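Local atomic coordinates of esterase E25 (Uncultured bacterium, PDB entry 4Q05), a protein that probably hydrolyses carboxylic esters, as a dimeric member of the bacterial hormone-sensitive lipase family with an alpha/beta hydrolase fold. Residues L132-G138 with R163-Y169; Y118-V122 with A153-T158; G204-N210 with F231-G236; I111-V116 with T186-H190. One frame throughout, in Å; residues are numbered along the deposited sequence.

Contact 1 of 4, residues L132-G138 with R163-Y169; sequences LFVHTHG and RVLSIDY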
loop_
_atom_site.group_PDB
_atom_site.type_symbol
_atom_site.label_atom_id
_atom_site.label_comp_id
_atom_site.label_asym_id
_atom_site.label_seq_id
_atom_site.Cartn_x
_atom_site.Cartn_y
_atom_site.Cartn_z
ATOM N N LEU A 132 -19.689 18.105 5.870
ATOM C CA LEU A 132 -20.455 17.292 4.935
ATOM C C LEU A 132 -19.549 16.445 4.052
ATOM O O LEU A 132 -18.524 16.919 3.547
ATOM C CB LEU A 132 -21.356 18.170 4.062
ATOM C CG LEU A 132 -22.214 17.435 3.030
ATOM C CD1 LEU A 132 -23.262 16.575 3.706
ATOM C CD2 LEU A 132 -22.873 18.434 2.073
ATOM N N PHE A 133 -19.929 15.186 3.876
ATOM C CA PHE A 133 -19.182 14.301 3.001
ATOM C C PHE A 133 -19.994 14.125 1.738
ATOM O O PHE A 133 -21.089 13.568 1.765
ATOM C CB PHE A 133 -18.937 12.940 3.661
ATOM C CG PHE A 133 -18.042 12.039 2.857
ATOM C CD1 PHE A 133 -18.510 11.428 1.707
ATOM C CD2 PHE A 133 -16.732 11.813 3.252
ATOM C CE1 PHE A 133 -17.697 10.610 0.953
ATOM C CE2 PHE A 133 -15.906 10.998 2.512
ATOM C CZ PHE A 133 -16.390 10.389 1.353
ATOM N N VAL A 134 -19.460 14.615 0.628
ATOM C CA VAL A 134 -20.153 14.489 -0.642
ATOM C C VAL A 134 -19.607 13.254 -1.342
ATOM O O VAL A 134 -18.410 13.159 -1.646
ATOM C CB VAL A 134 -19.971 15.740 -1.509
ATOM C CG1 VAL A 134 -20.654 15.541 -2.855
ATOM C CG2 VAL A 134 -20.521 16.978 -0.775
ATOM N N HIS A 135 -20.488 12.299 -1.588
ATOM C CA HIS A 135 -20.037 10.977 -1.994
ATOM C C HIS A 135 -20.341 10.727 -3.462
ATOM O O HIS A 135 -21.421 11.064 -3.947
ATOM C CB HIS A 135 -20.703 9.920 -1.121
ATOM C CG HIS A 135 -20.621 8.543 -1.687
ATOM N ND1 HIS A 135 -19.438 7.836 -1.750
ATOM C CD2 HIS A 135 -21.571 7.741 -2.226
ATOM C CE1 HIS A 135 -19.664 6.657 -2.307
ATOM N NE2 HIS A 135 -20.948 6.577 -2.610
ATOM N N THR A 136 -19.377 10.152 -4.173
ATOM C CA THR A 136 -19.562 9.824 -5.579
ATOM C C THR A 136 -19.370 8.323 -5.710
ATOM O O THR A 136 -18.272 7.811 -5.488
ATOM C CB THR A 136 -18.541 10.551 -6.462
ATOM O OG1 THR A 136 -17.227 10.299 -5.966
ATOM C CG2 THR A 136 -18.791 12.057 -6.408
ATOM N N HIS A 137 -20.449 7.619 -6.040
ATOM C CA HIS A 137 -20.456 6.165 -5.958
ATOM C C HIS A 137 -19.507 5.508 -6.961
ATOM O O HIS A 137 -19.141 6.105 -7.970
ATOM C CB HIS A 137 -21.885 5.620 -6.117
ATOM C CG HIS A 137 -22.483 5.848 -7.475
ATOM N ND1 HIS A 137 -22.083 5.149 -8.596
ATOM C CD2 HIS A 137 -23.457 6.696 -7.889
ATOM C CE1 HIS A 137 -22.792 5.549 -9.639
ATOM N NE2 HIS A 137 -23.638 6.480 -9.236
ATOM N N GLY A 138 -19.097 4.284 -6.647
ATOM C CA GLY A 138 -18.241 3.500 -7.516
ATOM C C GLY A 138 -19.038 2.708 -8.531
ATOM O O GLY A 138 -20.153 3.075 -8.895
ATOM N N ARG A 163 -22.543 13.221 8.054
ATOM C CA ARG A 163 -23.612 13.236 7.064
ATOM C C ARG A 163 -23.000 13.100 5.693
ATOM O O ARG A 163 -21.965 13.691 5.410
ATOM C CB ARG A 163 -24.400 14.545 7.119
ATOM C CG ARG A 163 -25.188 14.731 8.396
ATOM C CD ARG A 163 -26.001 16.021 8.352
ATOM N NE ARG A 163 -26.679 16.241 9.620
ATOM C CZ ARG A 163 -26.112 16.814 10.677
ATOM N NH1 ARG A 163 -24.854 17.250 10.612
ATOM N NH2 ARG A 163 -26.807 16.960 11.794
ATOM N N VAL A 164 -23.666 12.332 4.845
ATOM C CA VAL A 164 -23.236 12.135 3.484
ATOM C C VAL A 164 -24.311 12.614 2.522
ATOM O O VAL A 164 -25.502 12.422 2.747
ATOM C CB VAL A 164 -22.967 10.651 3.202
ATOM C CG1 VAL A 164 -22.577 10.462 1.752
ATOM C CG2 VAL A 164 -21.876 10.134 4.137
ATOM N N LEU A 165 -23.871 13.258 1.455
ATOM C CA LEU A 165 -24.735 13.600 0.344
ATOM C C LEU A 165 -24.209 12.815 -0.857
ATOM O O LEU A 165 -23.124 13.101 -1.368
ATOM C CB LEU A 165 -24.680 15.105 0.077
ATOM C CG LEU A 165 -25.458 15.605 -1.151
ATOM C CD1 LEU A 165 -26.949 15.380 -0.954
ATOM C CD2 LEU A 165 -25.170 17.079 -1.391
ATOM N N SER A 166 -24.955 11.806 -1.292
ATOM C CA SER A 166 -24.485 10.973 -2.391
ATOM C C SER A 166 -25.061 11.457 -3.705
ATOM O O SER A 166 -26.269 11.620 -3.842
ATOM C CB SER A 166 -24.831 9.498 -2.169
ATOM O OG SER A 166 -24.134 8.686 -3.102
ATOM N N ILE A 167 -24.184 11.694 -4.671
ATOM C CA ILE A 167 -24.617 12.219 -5.951
ATOM C C ILE A 167 -24.955 11.111 -6.950
ATOM O O ILE A 167 -24.106 10.320 -7.339
ATOM C CB ILE A 167 -23.562 13.145 -6.557
ATOM C CG1 ILE A 167 -23.184 14.216 -5.521
ATOM C CG2 ILE A 167 -24.084 13.722 -7.880
ATOM C CD1 ILE A 167 -22.091 15.160 -5.964
ATOM N N ASP A 168 -26.213 11.074 -7.358
ATOM C CA ASP A 168 -26.694 10.093 -8.310
ATOM C C ASP A 168 -26.534 10.706 -9.703
ATOM O O ASP A 168 -27.500 11.104 -10.357
ATOM C CB ASP A 168 -28.150 9.781 -7.984
ATOM C CG ASP A 168 -28.799 8.876 -8.996
ATOM O OD1 ASP A 168 -28.091 8.181 -9.754
ATOM O OD2 ASP A 168 -30.039 8.856 -9.022
ATOM N N TYR A 169 -25.288 10.794 -10.139
ATOM C CA TYR A 169 -24.960 11.490 -11.366
ATOM C C TYR A 169 -25.413 10.699 -12.572
ATOM O O TYR A 169 -25.485 9.469 -12.532
ATOM C CB TYR A 169 -23.453 11.750 -11.438
ATOM C CG TYR A 169 -22.599 10.553 -11.059
ATOM C CD1 TYR A 169 -22.307 9.564 -11.987
ATOM C CD2 TYR A 169 -22.086 10.418 -9.772
ATOM C CE1 TYR A 169 -21.520 8.470 -11.655
ATOM C CE2 TYR A 169 -21.292 9.320 -9.422
ATOM C CZ TYR A 169 -21.015 8.352 -10.376
ATOM O OH TYR A 169 -20.224 7.275 -10.057
HETATM O O HOH W 1 -22.922 8.692 -5.525
HETATM O O HOH W 2 -25.611 7.655 -10.577
#
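H137 and Y169 both hold CG between the backbone N and the carbonyl carbon, with chi1 of 66° and 45°, and these turns bring the two rings into an offset stack, centroids 4.2 Å apart and planes 14° from parallel. Y169 OH lies over a face of the imidazole and donates to H137 O at 2.6 Å, tilted from the carbonyl plane, so tyrosine suits the place both as a flat surface and as a donor. The imidazole is also gripped in its own plane: H137 ND1 gives its proton to a lone pair of G138 O at 2.8 Å, and H137 NE2 meets a water 2.7 Å away that donates to D168 OD1 and Y169 O. Were H137 an alanine, one face of the Y169 ring would probably lose its stacking partner, and this water one of its ties. Further back, H135 exchanges parallel-sheet bonds with the next strand, H135 N to L165 O at 2.8 Å and I167 N to H135 O at 2.9 Å. On the face turned to helix 179-194, V134 CG1 and I167 CD1 are pressed to 3.4 Å, a tight fit of two branched residues. Strands 132-136 and 164-168 belong to one beta-alpha-beta unit, and H137 opens an HGG sequence resembling the oxyanion-hole motif of hormone-sensitive lipase relatives.

Contact 2 of 4, residues Y118-V122 with A153-T158; sequences YVTPV and AIVIAT
V119 and P121 turn their side chains toward helix 151-160, the crossover helix between strands 132-136 and 164-168 of the alpha/beta hydrolase sheet, and so this contact lays strand 114-120 against a helix that flanks the sheet. The short strand and helix segments run 37° from parallel and lie close together because the helix presents alanines. V119 points toward the helix and splits its methyls: CG1, anti to the backbone N (chi1 -179°), sits 3.7 Å from A157 CB and beside I154 CG1, while CG2 reaches A153 CB at 4.0 Å. A153 and A157 lie one turn apart, and their small side chains let the beta-branched valine come down close to the helix backbone. V164 of the neighbouring strand touches the same two alanines and V119 too. P121 follows where the strand gives way to loop, a fitting place for a residue without an N-H. Its ring rests on the helix backbone, with CB 3.4 Å from A157 O, and its CD touches A157 CB at 4.0 Å, so A157 serves V119 and P121 alike. At the end of the helix segment, T158 CG2 lies loosely against P121 CB, 4.4 Å away, and the hydroxyl turns back along the helix: T158 OG1 donates to I154 O at 2.6 Å, approaching that carbonyl from the face opposite the one T158 N uses.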
loop_
_atom_site.group_PDB
_atom_site.type_symbol
_atom_site.label_atom_id
_atom_site.label_comp_id
_atom_site.label_asym_id
_atom_site.label_seq_id
_atom_site.Cartn_x
_atom_site.Cartn_y
_atom_site.Cartn_z
ATOM N N TYR A 118 -29.606 12.095 0.469
ATOM C CA TYR A 118 -29.169 12.576 1.767
ATOM C C TYR A 118 -29.091 11.381 2.696
ATOM O O TYR A 118 -30.085 10.704 2.922
ATOM C CB TYR A 118 -30.154 13.591 2.328
ATOM C CG TYR A 118 -30.198 14.882 1.544
ATOM C CD1 TYR A 118 -31.001 15.003 0.419
ATOM C CD2 TYR A 118 -29.434 15.982 1.932
ATOM C CE1 TYR A 118 -31.044 16.184 -0.296
ATOM C CE2 TYR A 118 -29.472 17.164 1.219
ATOM C CZ TYR A 118 -30.278 17.258 0.107
ATOM O OH TYR A 118 -30.324 18.431 -0.612
ATOM N N VAL A 119 -27.903 11.132 3.224
ATOM C CA VAL A 119 -27.626 9.937 4.014
ATOM C C VAL A 119 -27.184 10.412 5.385
ATOM O O VAL A 119 -26.101 10.973 5.536
ATOM C CB VAL A 119 -26.529 9.066 3.354
ATOM C CG1 VAL A 119 -26.257 7.783 4.183
ATOM C CG2 VAL A 119 -26.930 8.687 1.928
ATOM N N THR A 120 -28.056 10.231 6.370
ATOM C CA THR A 120 -27.818 10.738 7.716
ATOM C C THR A 120 -27.720 9.581 8.703
ATOM O O THR A 120 -28.675 8.823 8.869
ATOM C CB THR A 120 -28.964 11.666 8.163
ATOM O OG1 THR A 120 -29.325 12.528 7.080
ATOM C CG2 THR A 120 -28.550 12.506 9.358
ATOM N N PRO A 121 -26.561 9.439 9.361
ATOM C CA PRO A 121 -26.354 8.367 10.339
ATOM C C PRO A 121 -26.944 8.781 11.680
ATOM O O PRO A 121 -27.168 9.969 11.860
ATOM C CB PRO A 121 -24.833 8.309 10.451
ATOM C CG PRO A 121 -24.405 9.711 10.246
ATOM C CD PRO A 121 -25.383 10.318 9.251
ATOM N N VAL A 122 -27.185 7.845 12.596
ATOM C CA VAL A 122 -27.739 8.214 13.900
ATOM C C VAL A 122 -26.740 8.995 14.724
ATOM O O VAL A 122 -27.116 9.790 15.580
ATOM C CB VAL A 122 -28.167 6.992 14.730
ATOM C CG1 VAL A 122 -29.619 6.652 14.464
ATOM C CG2 VAL A 122 -27.256 5.809 14.448
ATOM N N ALA A 153 -22.112 5.033 0.649
ATOM C CA ALA A 153 -22.461 6.259 1.358
ATOM C C ALA A 153 -22.982 5.931 2.746
ATOM O O ALA A 153 -22.702 6.628 3.716
ATOM C CB ALA A 153 -23.527 7.023 0.588
ATOM N N ILE A 154 -23.783 4.884 2.823
ATOM C CA ILE A 154 -24.319 4.438 4.104
ATOM C C ILE A 154 -23.174 3.995 5.024
ATOM O O ILE A 154 -23.153 4.327 6.215
ATOM C CB ILE A 154 -25.313 3.296 3.888
ATOM C CG1 ILE A 154 -26.559 3.821 3.164
ATOM C CG2 ILE A 154 -25.683 2.628 5.217
ATOM C CD1 ILE A 154 -27.397 2.714 2.535
ATOM N N VAL A 155 -22.210 3.270 4.459
ATOM C CA VAL A 155 -21.066 2.803 5.238
ATOM C C VAL A 155 -20.233 3.971 5.738
ATOM O O VAL A 155 -19.865 4.037 6.913
ATOM C CB VAL A 155 -20.138 1.890 4.416
ATOM C CG1 VAL A 155 -18.868 1.623 5.197
ATOM C CG2 VAL A 155 -20.838 0.596 4.047
ATOM N N ILE A 156 -19.924 4.899 4.839
ATOM C CA ILE A 156 -19.185 6.073 5.229
ATOM C C ILE A 156 -19.946 6.844 6.310
ATOM O O ILE A 156 -19.381 7.234 7.336
ATOM C CB ILE A 156 -18.931 6.982 4.004
ATOM C CG1 ILE A 156 -17.985 6.287 3.014
ATOM C CG2 ILE A 156 -18.374 8.314 4.441
ATOM C CD1 ILE A 156 -17.852 7.017 1.663
ATOM N N ALA A 157 -21.231 7.075 6.074
ATOM C CA ALA A 157 -22.019 7.857 7.029
ATOM C C ALA A 157 -21.961 7.252 8.437
ATOM O O ALA A 157 -21.601 7.941 9.388
ATOM C CB ALA A 157 -23.455 8.000 6.559
ATOM N N THR A 158 -22.293 5.968 8.567
ATOM C CA THR A 158 -22.345 5.349 9.894
ATOM C C THR A 158 -20.999 5.254 10.558
ATOM O O THR A 158 -20.868 5.575 11.733
ATOM C CB THR A 158 -22.894 3.911 9.895
ATOM O OG1 THR A 158 -22.757 3.316 8.601
ATOM C CG2 THR A 158 -24.313 3.898 10.324
#

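Contact 3 of 4, residues G204-N210 with F231-G236; sequences GSSGGAN and FLGTPG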
loop_
_atom_site.group_PDB
_atom_site.type_symbol
_atom_site.label_atom_id
_atom_site.label_comp_id
_atom_site.label_asym_id
_atom_site.label_seq_id
_atom_site.Cartn_x
_atom_site.Cartn_y
_atom_site.Cartn_z
ATOM N N GLY A 204 -15.202 8.951 -3.053
ATOM C CA GLY A 204 -15.872 7.678 -3.201
ATOM C C GLY A 204 -14.919 6.720 -3.864
ATOM O O GLY A 204 -13.723 6.758 -3.604
ATOM N N SER A 205 -15.432 5.892 -4.759
ATOM C CA SER A 205 -14.663 4.754 -5.210
ATOM C C SER A 205 -14.784 4.558 -6.705
ATOM O O SER A 205 -15.689 5.101 -7.342
ATOM C CB SER A 205 -15.129 3.511 -4.459
ATOM O OG SER A 205 -16.516 3.311 -4.681
ATOM N N SER A 206 -13.847 3.803 -7.264
ATOM C CA SER A 206 -13.900 3.442 -8.668
ATOM C C SER A 206 -14.237 4.633 -9.568
ATOM O O SER A 206 -13.538 5.645 -9.565
ATOM C CB SER A 206 -14.937 2.339 -8.883
ATOM O OG SER A 206 -14.812 1.797 -10.187
ATOM N N GLY A 207 -15.318 4.497 -10.336
ATOM C CA GLY A 207 -15.704 5.518 -11.288
ATOM C C GLY A 207 -16.033 6.853 -10.650
ATOM O O GLY A 207 -15.736 7.904 -11.219
ATOM N N GLY A 208 -16.649 6.816 -9.472
ATOM C CA GLY A 208 -16.985 8.038 -8.758
ATOM C C GLY A 208 -15.721 8.739 -8.274
ATOM O O GLY A 208 -15.630 9.964 -8.312
ATOM N N ALA A 209 -14.745 7.953 -7.830
ATOM C CA ALA A 209 -13.443 8.490 -7.441
ATOM C C ALA A 209 -12.772 9.126 -8.656
ATOM O O ALA A 209 -12.042 10.106 -8.534
ATOM C CB ALA A 209 -12.568 7.394 -6.893
ATOM N N ASN A 210 -13.017 8.538 -9.824
ATOM C CA ASN A 210 -12.538 9.086 -11.080
ATOM C C ASN A 210 -13.125 10.484 -11.308
ATOM O O ASN A 210 -12.392 11.428 -11.573
ATOM C CB ASN A 210 -12.872 8.134 -12.246
ATOM C CG ASN A 210 -12.417 8.670 -13.588
ATOM O OD1 ASN A 210 -12.787 9.780 -13.982
ATOM N ND2 ASN A 210 -11.616 7.882 -14.303
ATOM N N PHE A 231 -11.675 11.576 -0.346
ATOM C CA PHE A 231 -11.621 10.142 -0.109
ATOM C C PHE A 231 -11.566 9.433 -1.457
ATOM O O PHE A 231 -12.457 9.614 -2.293
ATOM C CB PHE A 231 -12.869 9.701 0.653
ATOM C CG PHE A 231 -12.989 8.223 0.798
ATOM C CD1 PHE A 231 -12.192 7.544 1.701
ATOM C CD2 PHE A 231 -13.887 7.506 0.019
ATOM C CE1 PHE A 231 -12.296 6.168 1.838
ATOM C CE2 PHE A 231 -14.006 6.146 0.150
ATOM C CZ PHE A 231 -13.208 5.467 1.062
ATOM N N LEU A 232 -10.507 8.656 -1.687
ATOM C CA LEU A 232 -10.392 7.874 -2.915
ATOM C C LEU A 232 -10.222 6.392 -2.592
ATOM O O LEU A 232 -9.104 5.915 -2.333
ATOM C CB LEU A 232 -9.214 8.354 -3.753
ATOM C CG LEU A 232 -9.210 9.836 -4.123
ATOM C CD1 LEU A 232 -7.940 10.154 -4.887
ATOM C CD2 LEU A 232 -10.437 10.182 -4.966
ATOM N N GLY A 233 -11.313 5.656 -2.577
ATOM C CA GLY A 233 -11.290 4.247 -2.366
ATOM C C GLY A 233 -11.200 3.588 -3.704
ATOM O O GLY A 233 -11.938 3.959 -4.564
ATOM N N THR A 234 -10.272 2.658 -3.843
ATOM C CA THR A 234 -10.013 1.907 -5.056
ATOM C C THR A 234 -10.337 2.717 -6.336
ATOM O O THR A 234 -11.170 2.366 -7.103
ATOM C CB THR A 234 -10.684 0.518 -5.011
ATOM O OG1 THR A 234 -10.340 -0.231 -6.151
ATOM C CG2 THR A 234 -12.170 0.629 -4.909
ATOM N N PRO A 235 -9.609 3.906 -6.456
ATOM C CA PRO A 235 -10.070 4.791 -7.527
ATOM C C PRO A 235 -9.798 4.278 -8.931
ATOM O O PRO A 235 -8.826 3.618 -9.146
ATOM C CB PRO A 235 -9.293 6.063 -7.281
ATOM C CG PRO A 235 -8.032 5.631 -6.718
ATOM C CD PRO A 235 -8.446 4.643 -5.751
ATOM N N GLY A 236 -10.685 4.581 -9.855
ATOM C CA GLY A 236 -10.480 4.243 -11.237
ATOM C C GLY A 236 -9.633 5.335 -11.834
ATOM O O GLY A 236 -10.075 6.061 -12.694
#
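The sharp strand-to-helix turn at G204-S205-S206-G207-G208 fits the nucleophile elbow of alpha/beta hydrolases, and here it is tied to strand 229-235. The pairing starts regularly, with G204 N donating to F231 O at 2.9 Å and G233 N to G204 O at 2.8 Å. F231 turns the edge of its ring to G204 N, while G233 N lies over a ring face; glycine suits position 233 because a CB there would crowd F231 CZ. A beta bulge then shifts the register by one residue. S206 N donates to T234 O at 3.0 Å, well above the carbonyl plane, and weakly to G233 O. S206 has the strained backbone (phi 46°, psi -122°) expected at the elbow, and by analogy with the family it is probably the nucleophile; H332 touches its side chain, and T234 OG1 is hydrogen-bonded to D302 and H332. Beyond the turn, S206 O accepts two N-H groups, from G236 N at 3.1 Å and from N210 N of the helix. At G236 a CB would come to lie against S206 O. N210, with CG anti to the backbone N (chi1 179°), sends ND2 to G236 O at 2.9 Å, nearly in line with the C=O although the N-H is bent, while its OD1 is bonded to Y270. A209, small enough to face the strand, places CB 3.6 Å from P235 CB and 4.0 Å from L232 CD2.

Contact 4 of 4, residues I111-V116 with T186-H190; sequences IEGVSV and TVYQH
V187 and the valines of strand 114-120 make the apolar half of this contact. V187 CG2, lying anti to the carbonyl carbon, meets V114 CB at 3.7 Å and V116 CG1 at 4.0 Å, with I111 CG2 a little farther off; alternate strand residues close on a single methyl. T186 adds its own methyl: CG2 is 3.4 Å from E112 CB and also meets V114 CG2, whereas its OG1 bonds to D182 O. Threonine suits this margin: methyl for the hairpin, hydroxyl for its own helix.

Methyl-to-ring contact comes next. The I111 side chain crosses H190 at about a right angle and sets CG2 3.5 Å from H190 CD2, obliquely to the imidazole. With an alanine at H190, the I111 methyl would probably keep only the CB and lose the ring, and a gap is likely to open beside the turn.

Among polar groups, the planes of the E112 carboxylate and the H190 ring are 22° apart, yet E112 OE2 stays 4.0 Å from H190 ND1, too far to claim a salt bridge. Backbone bonds act within the hairpin: I111 N to V114 O and V114 N to I111 O, each 2.8 Å, round a type I' turn, where at G113 a CB would strike the preceding carbonyl. Since no hydrogen bond joins 111-116 to 186-190, the two meet through the fit of apolar groups, with E112 exposed at the margin.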
loop_
_atom_site.group_PDB
_atom_site.type_symbol
_atom_site.label_atom_id
_atom_site.label_comp_id
_atom_site.label_asym_id
_atom_site.label_seq_id
_atom_site.Cartn_x
_atom_site.Cartn_y
_atom_site.Cartn_z
ATOM N N ILE A 111 -30.868 18.432 -6.464
ATOM C CA ILE A 111 -30.143 19.674 -6.292
ATOM C C ILE A 111 -29.822 20.189 -7.676
ATOM O O ILE A 111 -29.082 19.545 -8.425
ATOM C CB ILE A 111 -28.849 19.457 -5.498
ATOM C CG1 ILE A 111 -29.189 19.119 -4.046
ATOM C CG2 ILE A 111 -27.950 20.706 -5.567
ATOM C CD1 ILE A 111 -27.983 18.994 -3.160
ATOM N N GLU A 112 -30.421 21.319 -8.039
ATOM C CA GLU A 112 -30.198 21.900 -9.357
ATOM C C GLU A 112 -30.373 20.856 -10.446
ATOM O O GLU A 112 -29.562 20.753 -11.361
ATOM C CB GLU A 112 -28.802 22.520 -9.427
ATOM C CG GLU A 112 -28.642 23.664 -8.443
ATOM C CD GLU A 112 -29.586 24.808 -8.778
ATOM O OE1 GLU A 112 -29.629 25.178 -9.969
ATOM O OE2 GLU A 112 -30.289 25.315 -7.872
ATOM N N GLY A 113 -31.433 20.064 -10.328
ATOM C CA GLY A 113 -31.756 19.091 -11.351
ATOM C C GLY A 113 -30.987 17.787 -11.212
ATOM O O GLY A 113 -31.247 16.840 -11.947
ATOM N N VAL A 114 -30.033 17.736 -10.283
ATOM C CA VAL A 114 -29.226 16.519 -10.082
ATOM C C VAL A 114 -29.822 15.625 -8.991
ATOM O O VAL A 114 -30.113 16.079 -7.883
ATOM C CB VAL A 114 -27.744 16.829 -9.706
ATOM C CG1 VAL A 114 -26.940 15.520 -9.541
ATOM C CG2 VAL A 114 -27.088 17.731 -10.752
ATOM N N SER A 115 -29.998 14.352 -9.316
ATOM C CA SER A 115 -30.452 13.361 -8.345
ATOM C C SER A 115 -29.419 13.204 -7.225
ATOM O O SER A 115 -28.234 12.995 -7.491
ATOM C CB SER A 115 -30.653 12.018 -9.049
ATOM O OG SER A 115 -31.166 11.054 -8.154
ATOM N N VAL A 116 -29.858 13.322 -5.975
ATOM C CA VAL A 116 -28.965 13.100 -4.833
ATOM C C VAL A 116 -29.640 12.277 -3.743
ATOM O O VAL A 116 -30.857 12.158 -3.711
ATOM C CB VAL A 116 -28.487 14.423 -4.202
ATOM C CG1 VAL A 116 -27.741 15.263 -5.239
ATOM C CG2 VAL A 116 -29.672 15.198 -3.596
ATOM N N THR A 186 -22.139 20.570 -10.717
ATOM C CA THR A 186 -23.361 21.318 -10.417
ATOM C C THR A 186 -23.689 21.270 -8.938
ATOM O O THR A 186 -23.955 22.294 -8.315
ATOM C CB THR A 186 -24.560 20.759 -11.220
ATOM O OG1 THR A 186 -24.379 21.054 -12.606
ATOM C CG2 THR A 186 -25.863 21.373 -10.760
ATOM N N VAL A 187 -23.656 20.072 -8.363
ATOM C CA VAL A 187 -23.960 19.932 -6.951
ATOM C C VAL A 187 -22.907 20.628 -6.103
ATOM O O VAL A 187 -23.227 21.333 -5.141
ATOM C CB VAL A 187 -24.071 18.449 -6.541
ATOM C CG1 VAL A 187 -24.139 18.319 -5.024
ATOM C CG2 VAL A 187 -25.289 17.831 -7.181
ATOM N N TYR A 188 -21.645 20.446 -6.462
ATOM C CA TYR A 188 -20.572 21.094 -5.710
ATOM C C TYR A 188 -20.716 22.624 -5.710
ATOM O O TYR A 188 -20.622 23.262 -4.661
ATOM C CB TYR A 188 -19.204 20.698 -6.262
ATOM C CG TYR A 188 -18.054 21.206 -5.428
ATOM C CD1 TYR A 188 -17.728 20.593 -4.220
ATOM C CD2 TYR A 188 -17.297 22.295 -5.843
ATOM C CE1 TYR A 188 -16.681 21.052 -3.446
ATOM C CE2 TYR A 188 -16.244 22.759 -5.081
ATOM C CZ TYR A 188 -15.937 22.127 -3.883
ATOM O OH TYR A 188 -14.891 22.578 -3.110
ATOM N N GLN A 189 -20.937 23.209 -6.885
ATOM C CA GLN A 189 -21.105 24.660 -6.968
ATOM C C GLN A 189 -22.244 25.125 -6.088
ATOM O O GLN A 189 -22.125 26.121 -5.376
ATOM C CB GLN A 189 -21.351 25.109 -8.409
ATOM C CG GLN A 189 -20.080 25.219 -9.234
ATOM C CD GLN A 189 -19.924 26.584 -9.907
ATOM O OE1 GLN A 189 -20.745 26.975 -10.752
ATOM N NE2 GLN A 189 -18.868 27.316 -9.532
ATOM N N HIS A 190 -23.357 24.401 -6.135
ATOM C CA HIS A 190 -24.499 24.747 -5.305
ATOM C C HIS A 190 -24.118 24.764 -3.837
ATOM O O HIS A 190 -24.486 25.678 -3.103
ATOM C CB HIS A 190 -25.656 23.783 -5.537
ATOM C CG HIS A 190 -26.787 23.957 -4.571
ATOM N ND1 HIS A 190 -27.764 24.914 -4.735
ATOM C CD2 HIS A 190 -27.098 23.295 -3.429
ATOM C CE1 HIS A 190 -28.629 24.839 -3.739
ATOM N NE2 HIS A 190 -28.249 23.861 -2.934
#

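In the fold
Contact 1 is the hub of the set, its centre about 10 Å from that of contact 2, 11 Å from contact 4 and 12 Å from contact 3. Strand 164-168 joins it to strand 114-120, shared by contacts 2 and 4: V164 O lies 2.8 Å from V119 N, a probable hydrogen bond, and D168 OD2 is bonded to S115 OG at 2.6 Å. Contacts 2 and 4 place helices 151-160 and 179-194 against this strand, their centres about 19 Å apart. Toward the probable active site, Y169 OH comes within 3.6 Å of G208 CA in the elbow of contact 3, whereas contact 4 stays about 11 Å from contact 3 at nearest atoms.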